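Local coordinates for putative cell adhesion protein (PDB 4DGU) that probably serves in cell adhesion as a fimbrillin-like protein related to pilus subunits, and binds zinc ions, at residues A[12-17]-A[46-51]; A[37-42]-A[125-130]; A[68-73]-A[77-82]; A[146-151]-A[228-233]. All blocks are in the same frame, centred on the assembly; numbering follows the deposited sequence.

Contact 1 of 4, residues A[12-17]-A[46-51]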
loop_
_atom_site.group_PDB
_atom_site.type_symbol
_atom_site.label_atom_id
_atom_site.label_comp_id
_atom_site.label_asym_id
_atom_site.label_seq_id
_atom_site.Cartn_x
_atom_site.Cartn_y
_atom_site.Cartn_z
ATOM N N THR A 12 -17.257 9.914 -47.141
ATOM C CA THR A 12 -17.476 8.609 -47.753
ATOM C C THR A 12 -16.596 7.569 -47.050
ATOM O O THR A 12 -17.087 6.511 -46.649
ATOM C CB THR A 12 -17.216 8.679 -49.262
ATOM O OG1 THR A 12 -18.108 9.649 -49.815
ATOM C CG2 THR A 12 -17.445 7.339 -49.974
ATOM N N ASN A 13 -15.292 7.890 -46.895
ATOM C CA ASN A 13 -14.287 7.063 -46.222
ATOM C C ASN A 13 -13.731 7.776 -44.994
ATOM O O ASN A 13 -13.829 9.001 -44.884
ATOM C CB ASN A 13 -13.156 6.715 -47.178
ATOM C CG ASN A 13 -13.533 5.767 -48.302
ATOM O OD1 ASN A 13 -14.652 5.772 -48.825
ATOM N ND2 ASN A 13 -12.584 4.949 -48.727
ATOM N N PHE A 14 -13.148 7.001 -44.062
ATOM C CA PHE A 14 -12.533 7.550 -42.862
ATOM C C PHE A 14 -11.117 7.032 -42.687
ATOM O O PHE A 14 -10.823 5.880 -43.029
ATOM C CB PHE A 14 -13.367 7.250 -41.594
ATOM C CG PHE A 14 -13.545 5.797 -41.208
ATOM C CD1 PHE A 14 -12.632 5.163 -40.373
ATOM C CD2 PHE A 14 -14.657 5.080 -41.625
ATOM C CE1 PHE A 14 -12.826 3.839 -39.982
ATOM C CE2 PHE A 14 -14.849 3.760 -41.220
ATOM C CZ PHE A 14 -13.934 3.146 -40.412
ATOM N N SER A 15 -10.247 7.882 -42.114
ATOM C CA SER A 15 -8.883 7.496 -41.779
ATOM C C SER A 15 -8.841 7.109 -40.289
ATOM O O SER A 15 -9.771 7.432 -39.528
ATOM C CB SER A 15 -7.904 8.619 -42.105
ATOM O OG SER A 15 -8.120 9.756 -41.286
ATOM N N ILE A 16 -7.787 6.401 -39.889
ATOM C CA ILE A 16 -7.607 5.974 -38.508
ATOM C C ILE A 16 -6.374 6.678 -37.918
ATOM O O ILE A 16 -5.370 6.884 -38.616
ATOM C CB ILE A 16 -7.515 4.415 -38.451
ATOM C CG1 ILE A 16 -8.879 3.723 -38.749
ATOM C CG2 ILE A 16 -6.824 3.859 -37.185
ATOM C CD1 ILE A 16 -9.954 3.781 -37.687
ATOM N N SER A 17 -6.472 7.054 -36.634
ATOM C CA SER A 17 -5.383 7.621 -35.843
ATOM C C SER A 17 -5.222 6.755 -34.600
ATOM O O SER A 17 -6.216 6.285 -34.040
ATOM C CB SER A 17 -5.613 9.096 -35.522
ATOM O OG SER A 17 -6.495 9.281 -34.430
ATOM N N ILE A 46 -3.551 -3.806 -38.380
ATOM C CA ILE A 46 -4.456 -4.086 -37.256
ATOM C C ILE A 46 -5.686 -4.831 -37.798
ATOM O O ILE A 46 -6.030 -4.680 -38.974
ATOM C CB ILE A 46 -4.899 -2.808 -36.470
ATOM C CG1 ILE A 46 -5.646 -1.795 -37.384
ATOM C CG2 ILE A 46 -3.747 -2.161 -35.689
ATOM C CD1 ILE A 46 -6.617 -0.971 -36.697
ATOM N N SER A 47 -6.341 -5.620 -36.931
ATOM C CA SER A 47 -7.612 -6.271 -37.222
ATOM C C SER A 47 -8.669 -5.352 -36.678
ATOM O O SER A 47 -8.701 -5.119 -35.473
ATOM C CB SER A 47 -7.707 -7.647 -36.568
ATOM O OG SER A 47 -6.709 -8.499 -37.084
HETATM N N MSE A 48 -9.500 -4.779 -37.542
HETATM C CA MSE A 48 -10.521 -3.870 -37.074
HETATM C C MSE A 48 -11.924 -4.324 -37.494
HETATM O O MSE A 48 -12.088 -4.909 -38.553
HETATM C CB MSE A 48 -10.222 -2.475 -37.594
HETATM C CG MSE A 48 -11.129 -1.444 -37.006
HETATM SE SE MSE A 48 -10.701 0.326 -37.570
HETATM C CE MSE A 48 -11.072 0.168 -39.454
ATOM N N ALA A 49 -12.918 -4.115 -36.623
ATOM C CA ALA A 49 -14.318 -4.450 -36.854
ATOM C C ALA A 49 -15.252 -3.425 -36.214
ATOM O O ALA A 49 -14.908 -2.786 -35.212
ATOM C CB ALA A 49 -14.633 -5.826 -36.287
ATOM N N ALA A 50 -16.424 -3.262 -36.819
ATOM C CA ALA A 50 -17.513 -2.508 -36.242
ATOM C C ALA A 50 -18.280 -3.515 -35.419
ATOM O O ALA A 50 -18.275 -4.711 -35.765
ATOM C CB ALA A 50 -18.386 -1.899 -37.322
ATOM N N SER A 51 -18.936 -3.061 -34.336
ATOM C CA SER A 51 -19.704 -3.947 -33.459
ATOM C C SER A 51 -20.612 -4.916 -34.262
ATOM O O SER A 51 -21.289 -4.526 -35.219
ATOM C CB SER A 51 -20.513 -3.137 -32.445
ATOM O OG SER A 51 -21.713 -3.760 -32.005
#

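Contact 2 of 4, residues A[37-42]-A[125-130]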
loop_
_atom_site.group_PDB
_atom_site.type_symbol
_atom_site.label_atom_id
_atom_site.label_comp_id
_atom_site.label_asym_id
_atom_site.label_seq_id
_atom_site.Cartn_x
_atom_site.Cartn_y
_atom_site.Cartn_z
ATOM N N ARG A 37 1.094 4.722 -30.431
ATOM C CA ARG A 37 1.563 5.277 -31.707
ATOM C C ARG A 37 3.029 4.872 -32.011
ATOM O O ARG A 37 3.456 4.953 -33.164
ATOM C CB ARG A 37 1.402 6.817 -31.731
ATOM C CG ARG A 37 2.342 7.599 -30.800
ATOM C CD ARG A 37 2.037 9.095 -30.756
ATOM N NE ARG A 37 1.327 9.474 -29.528
ATOM C CZ ARG A 37 1.920 9.816 -28.387
ATOM N NH1 ARG A 37 3.244 9.839 -28.296
ATOM N NH2 ARG A 37 1.191 10.128 -27.323
ATOM N N ASN A 38 3.807 4.472 -30.976
ATOM C CA ASN A 38 5.213 4.056 -31.154
ATOM C C ASN A 38 5.292 2.575 -31.584
ATOM O O ASN A 38 6.290 2.171 -32.165
ATOM C CB ASN A 38 6.047 4.307 -29.885
ATOM C CG ASN A 38 6.394 5.764 -29.638
ATOM O OD1 ASN A 38 5.861 6.692 -30.263
ATOM N ND2 ASN A 38 7.300 5.998 -28.709
ATOM N N SER A 39 4.225 1.791 -31.334
ATOM C CA SER A 39 4.083 0.377 -31.728
ATOM C C SER A 39 3.345 0.267 -33.041
ATOM O O SER A 39 3.804 -0.410 -33.961
ATOM C CB SER A 39 3.315 -0.394 -30.664
ATOM O OG SER A 39 4.076 -0.480 -29.473
ATOM N N ILE A 40 2.192 0.945 -33.133
ATOM C CA ILE A 40 1.354 0.928 -34.325
ATOM C C ILE A 40 1.703 2.153 -35.176
ATOM O O ILE A 40 1.040 3.191 -35.134
ATOM C CB ILE A 40 -0.148 0.801 -33.986
ATOM C CG1 ILE A 40 -0.369 -0.097 -32.749
ATOM C CG2 ILE A 40 -0.906 0.289 -35.219
ATOM C CD1 ILE A 40 -1.725 -0.005 -32.123
ATOM N N THR A 41 2.787 2.010 -35.932
ATOM C CA THR A 41 3.321 3.036 -36.823
ATOM C C THR A 41 2.744 2.836 -38.240
ATOM O O THR A 41 2.010 1.872 -38.492
ATOM C CB THR A 41 4.861 3.002 -36.796
ATOM O OG1 THR A 41 5.312 1.692 -37.164
ATOM C CG2 THR A 41 5.437 3.401 -35.436
ATOM N N THR A 42 3.061 3.766 -39.163
ATOM C CA THR A 42 2.612 3.679 -40.551
ATOM C C THR A 42 3.134 2.355 -41.139
ATOM O O THR A 42 4.299 1.988 -40.925
ATOM C CB THR A 42 3.043 4.924 -41.347
ATOM O OG1 THR A 42 2.572 6.091 -40.671
ATOM C CG2 THR A 42 2.510 4.924 -42.778
ATOM N N PHE A 125 -6.153 2.727 -27.784
ATOM C CA PHE A 125 -5.568 1.448 -27.449
ATOM C C PHE A 125 -5.149 1.294 -25.972
ATOM O O PHE A 125 -4.485 2.155 -25.381
ATOM C CB PHE A 125 -4.354 1.173 -28.335
ATOM C CG PHE A 125 -4.730 0.689 -29.715
ATOM C CD1 PHE A 125 -4.964 1.595 -30.748
ATOM C CD2 PHE A 125 -4.855 -0.676 -29.983
ATOM C CE1 PHE A 125 -5.308 1.137 -32.025
ATOM C CE2 PHE A 125 -5.210 -1.124 -31.256
ATOM C CZ PHE A 125 -5.432 -0.217 -32.268
ATOM N N LYS A 126 -5.586 0.179 -25.386
ATOM C CA LYS A 126 -5.175 -0.351 -24.105
ATOM C C LYS A 126 -4.062 -1.389 -24.378
ATOM O O LYS A 126 -4.184 -2.118 -25.366
ATOM C CB LYS A 126 -6.365 -1.047 -23.404
ATOM C CG LYS A 126 -7.528 -0.168 -23.004
ATOM C CD LYS A 126 -8.654 -0.995 -22.403
ATOM C CE LYS A 126 -9.844 -0.165 -21.955
ATOM N NZ LYS A 126 -10.988 -1.057 -21.599
ATOM N N ARG A 127 -3.007 -1.486 -23.529
ATOM C CA ARG A 127 -2.013 -2.567 -23.628
ATOM C C ARG A 127 -2.544 -3.673 -22.705
ATOM O O ARG A 127 -2.751 -3.406 -21.513
ATOM C CB ARG A 127 -0.587 -2.110 -23.266
ATOM C CG ARG A 127 0.486 -3.199 -23.437
ATOM C CD ARG A 127 1.897 -2.649 -23.392
ATOM N NE ARG A 127 2.272 -1.972 -24.637
ATOM C CZ ARG A 127 2.361 -0.649 -24.805
ATOM N NH1 ARG A 127 2.148 0.171 -23.793
ATOM N NH2 ARG A 127 2.695 -0.143 -25.986
HETATM N N MSE A 128 -2.866 -4.864 -23.273
HETATM C CA MSE A 128 -3.491 -5.996 -22.557
HETATM C C MSE A 128 -2.456 -6.903 -21.897
HETATM O O MSE A 128 -2.794 -7.644 -20.964
HETATM C CB MSE A 128 -4.415 -6.814 -23.479
HETATM C CG MSE A 128 -5.342 -5.960 -24.364
HETATM SE SE MSE A 128 -6.313 -4.576 -23.393
HETATM C CE MSE A 128 -7.466 -5.686 -22.193
ATOM N N THR A 129 -1.201 -6.837 -22.388
ATOM C CA THR A 129 -0.034 -7.521 -21.831
ATOM C C THR A 129 0.695 -6.531 -20.886
ATOM O O THR A 129 0.320 -5.349 -20.819
ATOM C CB THR A 129 0.862 -8.058 -22.934
ATOM O OG1 THR A 129 1.086 -6.992 -23.856
ATOM C CG2 THR A 129 0.259 -9.278 -23.655
ATOM N N VAL A 130 1.730 -7.013 -20.156
ATOM C CA VAL A 130 2.443 -6.222 -19.152
ATOM C C VAL A 130 3.927 -6.054 -19.561
ATOM O O VAL A 130 4.664 -7.033 -19.492
ATOM C CB VAL A 130 2.286 -6.855 -17.716
ATOM C CG1 VAL A 130 3.019 -6.050 -16.639
ATOM C CG2 VAL A 130 0.805 -7.033 -17.339
#

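Contact 3 of 4, residues A[68-73]-A[77-82]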
loop_
_atom_site.group_PDB
_atom_site.type_symbol
_atom_site.label_atom_id
_atom_site.label_comp_id
_atom_site.label_asym_id
_atom_site.label_seq_id
_atom_site.Cartn_x
_atom_site.Cartn_y
_atom_site.Cartn_z
ATOM N N ASN A 68 -19.707 2.232 -45.123
ATOM C CA ASN A 68 -20.755 1.216 -45.249
ATOM C C ASN A 68 -20.457 0.059 -44.316
ATOM O O ASN A 68 -21.388 -0.507 -43.745
ATOM C CB ASN A 68 -20.964 0.711 -46.684
ATOM C CG ASN A 68 -19.784 0.815 -47.582
ATOM O OD1 ASN A 68 -19.551 1.854 -48.197
ATOM N ND2 ASN A 68 -19.033 -0.267 -47.688
ATOM N N GLU A 69 -19.161 -0.275 -44.156
ATOM C CA GLU A 69 -18.663 -1.323 -43.262
ATOM C C GLU A 69 -18.857 -0.882 -41.814
ATOM O O GLU A 69 -17.889 -0.467 -41.163
ATOM C CB GLU A 69 -17.166 -1.611 -43.536
ATOM C CG GLU A 69 -16.820 -2.045 -44.959
ATOM C CD GLU A 69 -15.332 -2.012 -45.267
ATOM O OE1 GLU A 69 -14.550 -2.669 -44.539
ATOM O OE2 GLU A 69 -14.948 -1.321 -46.239
ATOM N N ILE A 70 -20.122 -0.902 -41.326
ATOM C CA ILE A 70 -20.482 -0.474 -39.957
ATOM C C ILE A 70 -21.549 -1.398 -39.344
ATOM O O ILE A 70 -22.063 -1.103 -38.265
ATOM C CB ILE A 70 -20.956 1.017 -39.890
ATOM C CG1 ILE A 70 -22.201 1.289 -40.783
ATOM C CG2 ILE A 70 -19.806 1.984 -40.154
ATOM C CD1 ILE A 70 -22.914 2.506 -40.471
ATOM N N GLY A 71 -21.892 -2.469 -40.036
ATOM C CA GLY A 71 -22.928 -3.385 -39.580
ATOM C C GLY A 71 -24.325 -2.783 -39.658
ATOM O O GLY A 71 -24.715 -2.222 -40.690
ATOM N N THR A 72 -25.098 -2.937 -38.559
ATOM C CA THR A 72 -26.478 -2.432 -38.470
ATOM C C THR A 72 -26.518 -1.223 -37.509
ATOM O O THR A 72 -27.567 -0.912 -36.950
ATOM C CB THR A 72 -27.443 -3.557 -38.048
ATOM O OG1 THR A 72 -26.970 -4.163 -36.839
ATOM C CG2 THR A 72 -27.653 -4.589 -39.148
ATOM N N ALA A 73 -25.366 -0.553 -37.319
ATOM C CA ALA A 73 -25.248 0.644 -36.517
ATOM C C ALA A 73 -25.892 1.827 -37.208
ATOM O O ALA A 73 -25.884 1.914 -38.444
ATOM C CB ALA A 73 -23.783 0.972 -36.251
ATOM N N VAL A 77 -21.187 4.562 -34.217
ATOM C CA VAL A 77 -20.579 3.263 -34.513
ATOM C C VAL A 77 -19.449 3.016 -33.542
ATOM O O VAL A 77 -18.595 3.888 -33.326
ATOM C CB VAL A 77 -20.059 3.191 -35.984
ATOM C CG1 VAL A 77 -19.596 1.783 -36.338
ATOM C CG2 VAL A 77 -21.119 3.650 -36.967
ATOM N N THR A 78 -19.394 1.796 -33.012
ATOM C CA THR A 78 -18.306 1.390 -32.138
ATOM C C THR A 78 -17.383 0.478 -32.948
ATOM O O THR A 78 -17.849 -0.488 -33.553
ATOM C CB THR A 78 -18.842 0.727 -30.868
ATOM O OG1 THR A 78 -19.785 1.606 -30.273
ATOM C CG2 THR A 78 -17.743 0.409 -29.878
ATOM N N PHE A 79 -16.073 0.800 -32.949
ATOM C CA PHE A 79 -15.041 0.027 -33.602
ATOM C C PHE A 79 -14.181 -0.665 -32.541
ATOM O O PHE A 79 -14.071 -0.170 -31.429
ATOM C CB PHE A 79 -14.184 0.903 -34.518
ATOM C CG PHE A 79 -14.942 1.521 -35.656
ATOM C CD1 PHE A 79 -15.142 0.822 -36.839
ATOM C CD2 PHE A 79 -15.459 2.812 -35.553
ATOM C CE1 PHE A 79 -15.871 1.386 -37.887
ATOM C CE2 PHE A 79 -16.168 3.376 -36.596
ATOM C CZ PHE A 79 -16.373 2.655 -37.759
ATOM N N TYR A 80 -13.612 -1.831 -32.892
ATOM C CA TYR A 80 -12.765 -2.680 -32.065
ATOM C C TYR A 80 -11.563 -3.064 -32.866
ATOM O O TYR A 80 -11.708 -3.384 -34.043
ATOM C CB TYR A 80 -13.520 -3.932 -31.608
ATOM C CG TYR A 80 -14.750 -3.622 -30.789
ATOM C CD1 TYR A 80 -14.652 -3.336 -29.431
ATOM C CD2 TYR A 80 -16.015 -3.582 -31.378
ATOM C CE1 TYR A 80 -15.782 -3.046 -28.668
ATOM C CE2 TYR A 80 -17.155 -3.310 -30.623
ATOM C CZ TYR A 80 -17.034 -3.043 -29.265
ATOM O OH TYR A 80 -18.141 -2.728 -28.508
ATOM N N ALA A 81 -10.368 -3.027 -32.270
ATOM C CA ALA A 81 -9.162 -3.351 -33.015
ATOM C C ALA A 81 -8.146 -4.121 -32.185
ATOM O O ALA A 81 -7.968 -3.836 -31.000
ATOM C CB ALA A 81 -8.527 -2.072 -33.554
ATOM N N HIS A 82 -7.454 -5.071 -32.826
ATOM C CA HIS A 82 -6.368 -5.859 -32.243
ATOM C C HIS A 82 -5.053 -5.530 -32.918
ATOM O O HIS A 82 -5.005 -5.399 -34.136
ATOM C CB HIS A 82 -6.635 -7.373 -32.363
ATOM C CG HIS A 82 -7.727 -7.878 -31.477
ATOM N ND1 HIS A 82 -7.470 -8.348 -30.199
ATOM C CD2 HIS A 82 -9.055 -7.973 -31.723
ATOM C CE1 HIS A 82 -8.644 -8.717 -29.709
ATOM N NE2 HIS A 82 -9.630 -8.504 -30.586
#

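Contact 4 of 4, residues A[146-151]-A[228-233]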
loop_
_atom_site.group_PDB
_atom_site.type_symbol
_atom_site.label_atom_id
_atom_site.label_comp_id
_atom_site.label_asym_id
_atom_site.label_seq_id
_atom_site.Cartn_x
_atom_site.Cartn_y
_atom_site.Cartn_z
ATOM N N ALA A 146 24.651 -8.353 -17.895
ATOM C CA ALA A 146 23.981 -9.330 -17.052
ATOM C C ALA A 146 22.707 -9.855 -17.714
ATOM O O ALA A 146 22.004 -9.102 -18.397
ATOM C CB ALA A 146 23.644 -8.709 -15.715
ATOM N N LYS A 147 22.432 -11.150 -17.535
ATOM C CA LYS A 147 21.234 -11.806 -18.051
ATOM C C LYS A 147 20.151 -11.741 -16.958
ATOM O O LYS A 147 20.413 -12.124 -15.823
ATOM C CB LYS A 147 21.545 -13.263 -18.486
ATOM C CG LYS A 147 20.358 -14.023 -19.103
ATOM C CD LYS A 147 20.785 -15.260 -19.896
ATOM C CE LYS A 147 20.942 -16.511 -19.057
ATOM N NZ LYS A 147 21.302 -17.689 -19.894
ATOM N N VAL A 148 18.965 -11.204 -17.297
ATOM C CA VAL A 148 17.834 -11.070 -16.383
ATOM C C VAL A 148 16.713 -11.952 -16.918
ATOM O O VAL A 148 16.295 -11.800 -18.071
ATOM C CB VAL A 148 17.354 -9.588 -16.177
ATOM C CG1 VAL A 148 16.267 -9.504 -15.100
ATOM C CG2 VAL A 148 18.520 -8.657 -15.830
ATOM N N GLU A 149 16.229 -12.868 -16.071
ATOM C CA GLU A 149 15.140 -13.782 -16.413
ATOM C C GLU A 149 14.033 -13.743 -15.366
ATOM O O GLU A 149 14.309 -13.523 -14.195
ATOM C CB GLU A 149 15.667 -15.216 -16.519
ATOM C CG GLU A 149 16.721 -15.459 -17.584
ATOM C CD GLU A 149 17.259 -16.877 -17.548
ATOM O OE1 GLU A 149 17.978 -17.215 -16.577
ATOM O OE2 GLU A 149 16.940 -17.659 -18.475
ATOM N N LEU A 150 12.794 -14.002 -15.781
ATOM C CA LEU A 150 11.639 -14.110 -14.887
ATOM C C LEU A 150 11.004 -15.482 -15.038
ATOM O O LEU A 150 10.972 -16.013 -16.149
ATOM C CB LEU A 150 10.576 -13.034 -15.179
ATOM C CG LEU A 150 10.955 -11.585 -14.999
ATOM C CD1 LEU A 150 9.800 -10.689 -15.447
ATOM C CD2 LEU A 150 11.406 -11.276 -13.543
ATOM N N SER A 151 10.496 -16.051 -13.951
ATOM C CA SER A 151 9.817 -17.346 -13.994
ATOM C C SER A 151 8.345 -17.085 -13.695
ATOM O O SER A 151 7.956 -16.873 -12.537
ATOM C CB SER A 151 10.443 -18.353 -13.031
ATOM O OG SER A 151 9.665 -19.537 -12.991
ATOM N N VAL A 228 12.167 -4.297 -12.967
ATOM C CA VAL A 228 13.209 -5.082 -12.349
ATOM C C VAL A 228 14.277 -4.048 -12.006
ATOM O O VAL A 228 14.859 -3.450 -12.915
ATOM C CB VAL A 228 13.703 -6.261 -13.225
ATOM C CG1 VAL A 228 14.857 -7.001 -12.569
ATOM C CG2 VAL A 228 12.567 -7.219 -13.567
ATOM N N ARG A 229 14.416 -3.736 -10.697
ATOM C CA ARG A 229 15.372 -2.744 -10.173
ATOM C C ARG A 229 16.562 -3.417 -9.476
ATOM O O ARG A 229 16.460 -3.886 -8.344
ATOM C CB ARG A 229 14.677 -1.744 -9.236
ATOM C CG ARG A 229 15.323 -0.348 -9.271
ATOM C CD ARG A 229 14.326 0.760 -8.963
ATOM N NE ARG A 229 13.540 0.499 -7.745
ATOM C CZ ARG A 229 12.230 0.270 -7.728
ATOM N NH1 ARG A 229 11.524 0.304 -8.855
ATOM N NH2 ARG A 229 11.609 0.026 -6.577
ATOM N N LEU A 230 17.683 -3.484 -10.199
ATOM C CA LEU A 230 18.929 -4.114 -9.776
ATOM C C LEU A 230 19.714 -3.215 -8.848
ATOM O O LEU A 230 19.849 -2.027 -9.119
ATOM C CB LEU A 230 19.810 -4.494 -11.003
ATOM C CG LEU A 230 19.116 -5.122 -12.214
ATOM C CD1 LEU A 230 20.064 -5.214 -13.394
ATOM C CD2 LEU A 230 18.526 -6.449 -11.872
ATOM N N SER A 231 20.228 -3.792 -7.746
ATOM C CA SER A 231 21.067 -3.114 -6.755
ATOM C C SER A 231 21.650 -4.108 -5.773
ATOM O O SER A 231 21.270 -5.292 -5.771
ATOM C CB SER A 231 20.295 -2.045 -5.989
ATOM O OG SER A 231 19.356 -2.616 -5.098
ATOM N N LYS A 232 22.539 -3.606 -4.894
ATOM C CA LYS A 232 23.130 -4.421 -3.838
ATOM C C LYS A 232 22.492 -4.048 -2.477
ATOM O O LYS A 232 22.868 -4.625 -1.457
ATOM C CB LYS A 232 24.663 -4.260 -3.816
ATOM C CG LYS A 232 25.367 -4.634 -5.128
ATOM C CD LYS A 232 26.883 -4.491 -5.027
ATOM C CE LYS A 232 27.590 -4.945 -6.277
ATOM N NZ LYS A 232 29.068 -5.000 -6.083
ATOM N N LYS A 233 21.471 -3.139 -2.495
ATOM C CA LYS A 233 20.747 -2.603 -1.322
ATOM C C LYS A 233 20.164 -3.659 -0.378
ATOM O O LYS A 233 20.009 -3.404 0.809
ATOM C CB LYS A 233 19.569 -1.728 -1.779
ATOM C CG LYS A 233 19.872 -0.305 -2.177
ATOM C CD LYS A 233 18.557 0.348 -2.644
ATOM C CE LYS A 233 18.703 1.718 -3.260
ATOM N NZ LYS A 233 19.045 2.753 -2.257
#

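Contact 1 of 4, residues A[12-17]-A[46-51]
The selenomethionine M48, a labelled residue, carries this contact, because its SE–CE end meets both I16 and F14. The closest approach is from M48 SE to I16 CD1, 3.5 Å. These two side chains run toward each other and touch tip to tip. The M48 methyl, CE, lies 4.1 Å from F14 CE1, reaching the ring obliquely, and I16 CD1 sits at the edge of the same ring, in its plane. The chain of M48 leaves its strand extended, with CG anti to the backbone N (chi1 -172°), and then bends at chi3 (65°), which turns the methyl toward F14. No hydrogen bond crosses, and the nearest CA atoms, I16 and M48, stand 10.4 Å apart. Strands 13-20 and 45-50 therefore do not pair here but face each other across the interior of one curled mixed sheet, consistent with the sandwich-like body expected of a fimbrillin-like protein. Further out, F58 of strand 56-59 touches I16 and M48, while V121 and L123 of strand 120-135 pack on I16. W67 meets the F14 ring. R65 bridges the strands, pairing with F14 through its backbone and donating from NH1 to M48 O; S15 pairs with Q119 and V121.

Contact 2 of 4, residues A[37-42]-A[125-130]
One face of the F125 ring is covered by the I40 methyl CD1, which stands 3.5 Å from the ring centroid and only 4° off the ring normal. All six ring carbons are consequently almost equidistant from it, the nearest being CZ at 3.7 Å from I40 CD1, as expected of a centred CH-pi contact. The second flat group, the R127 guanidinium, has S39 OG at its edge, near its plane. At 3.8 Å from S39 OG to R127 NH2 this is proximity, not a hydrogen bond. Both groups instead turn to E106, where R127 NE forms a salt bridge with OE1 and S39 OG a hydrogen bond with OE2. The R127 chain reaches this place through a bend at chi3 (-76°), and NH1 is also bonded to F34 O and S30 OG. I40 extends its CG1–CD1 arm (chi2 165°) straight onto the ring. L108 touches I40, F125 and R127 alike, placing the contact where the short helix 36-39 and the loop after it cover strand 120-135, in the mixed sheet of the fimbrillin-like fold. The R127 side chain lies about 7 Å from that of H107, a zinc-binding residue whose metal is not bound to this chain. Putting an alanine in place of F125 would probably leave I40 CD1 facing a gap and weaken the seal between that loop and the sheet. R127 N also bonds to the hydroxyl of Y246 of the second subunit. The chemistry is thus divided: an apolar methyl-on-ring contact beside a buried arginine whose charge is probably balanced by the shared carboxylate of E106.

Contact 3 of 4, residues A[68-73]-A[77-82]
A tight loop leading into strand 77-83 folds back over the start of that strand. It holds an inverse gamma turn centred on E69, with a weak I70 N to N68 O bond, followed by a type II' beta turn from I70 to A73. G71 takes the second position of that turn at phi 71°, a conformation that suits a residue without a side chain. The turn presents I70 and A73 to V77. The two branched side chains of I70 and V77 cross at about a right angle, and I70 CG2 sits against both V77 methyls, 3.8 Å from CG1 and 3.8 Å from CG2. A73 CB touches V77 CG2 from the other end of the turn, also at 3.8 Å. With CG1 anti to its backbone N (chi1 -173°), V77 turns that methyl over one face of the F79 ring, 3.6 Å above the plane and offset toward the rim. F79 in turn brings CZ within 4.2 Å of I70 CG2, and E69 O lies at the ring edge near its plane. Replacing V77 with a glycine would probably strip I70 CG2 and A73 CB of their common partner and set the turn freer to move. No hydrogen bond joins the two segments, so the loop rests on the strand by apolar packing. W67, P116 and A50 add contacts to V77, and the F14 ring meets F79 at about 50°. Strand 77-83 itself runs antiparallel to both its neighbours, V77 pairing with A114 of strand 108-114 and Y80 with A49 of strand 45-50.

Contact 4 of 4, residues A[146-151]-A[228-233]
V148 and V228 lie alongside one another, pointing opposite ways, and meet at their CG1 methyls, 3.8 Å from V148 CG1 to V228 CG1. In both valines CG1 is anti to the backbone N (chi1 -174° for V148), the orientation that puts this branch at the interface. The other branches serve the flanks: V148 CG2 reaches L230 CD1 at 4.5 Å, a loose contact, and V228 CG2 reaches L150 CD2 at 4.2 Å. V148, V228 and L230 point their CB atoms at the opposing strand, whereas L150 starts to the side and brings only its branched end inward. The strand axes approach to 10.2 Å and run 138° apart, with no hydrogen bond between them, a spacing consistent with two sheets packed face to face, as in a beta sandwich. Strand 147-159 belongs to the six-stranded antiparallel sheet, where V148 pairs with V178 and L150 with I176; strand 225-230 lies beside strand 120-135 in the mixed sheet. V132 packs on L150 and V228, and I134 and I203 both touch V148 and L230. V228, R229 and L230 also pair antiparallel with a strand of the second subunit, and I239 of that subunit packs on L150 and V228.

Contacts 1, 2 and 3 touch one another in the same curled mixed sheet. Contacts 1 and 3, with centres 7 Å apart, share the pairing of strands 45-50 and 77-83. Contact 2, 16 Å from contact 1 between centres, joins it where I46 CG2 lies 3.8 Å from I40 CG2, and it touches contact 3 through F125 and A81. Contact 4 lies on the far side of the chain's centre from contacts 1 and 3, about 41 Å from contact 1 between centres, yet reaches the same sheet through strand 225-230, the neighbour of strand 120-135 of contact 2. Contacts 2 and 4 both meet the second subunit; R127 and L230 each have side chains about 11 Å from a bound zinc ion.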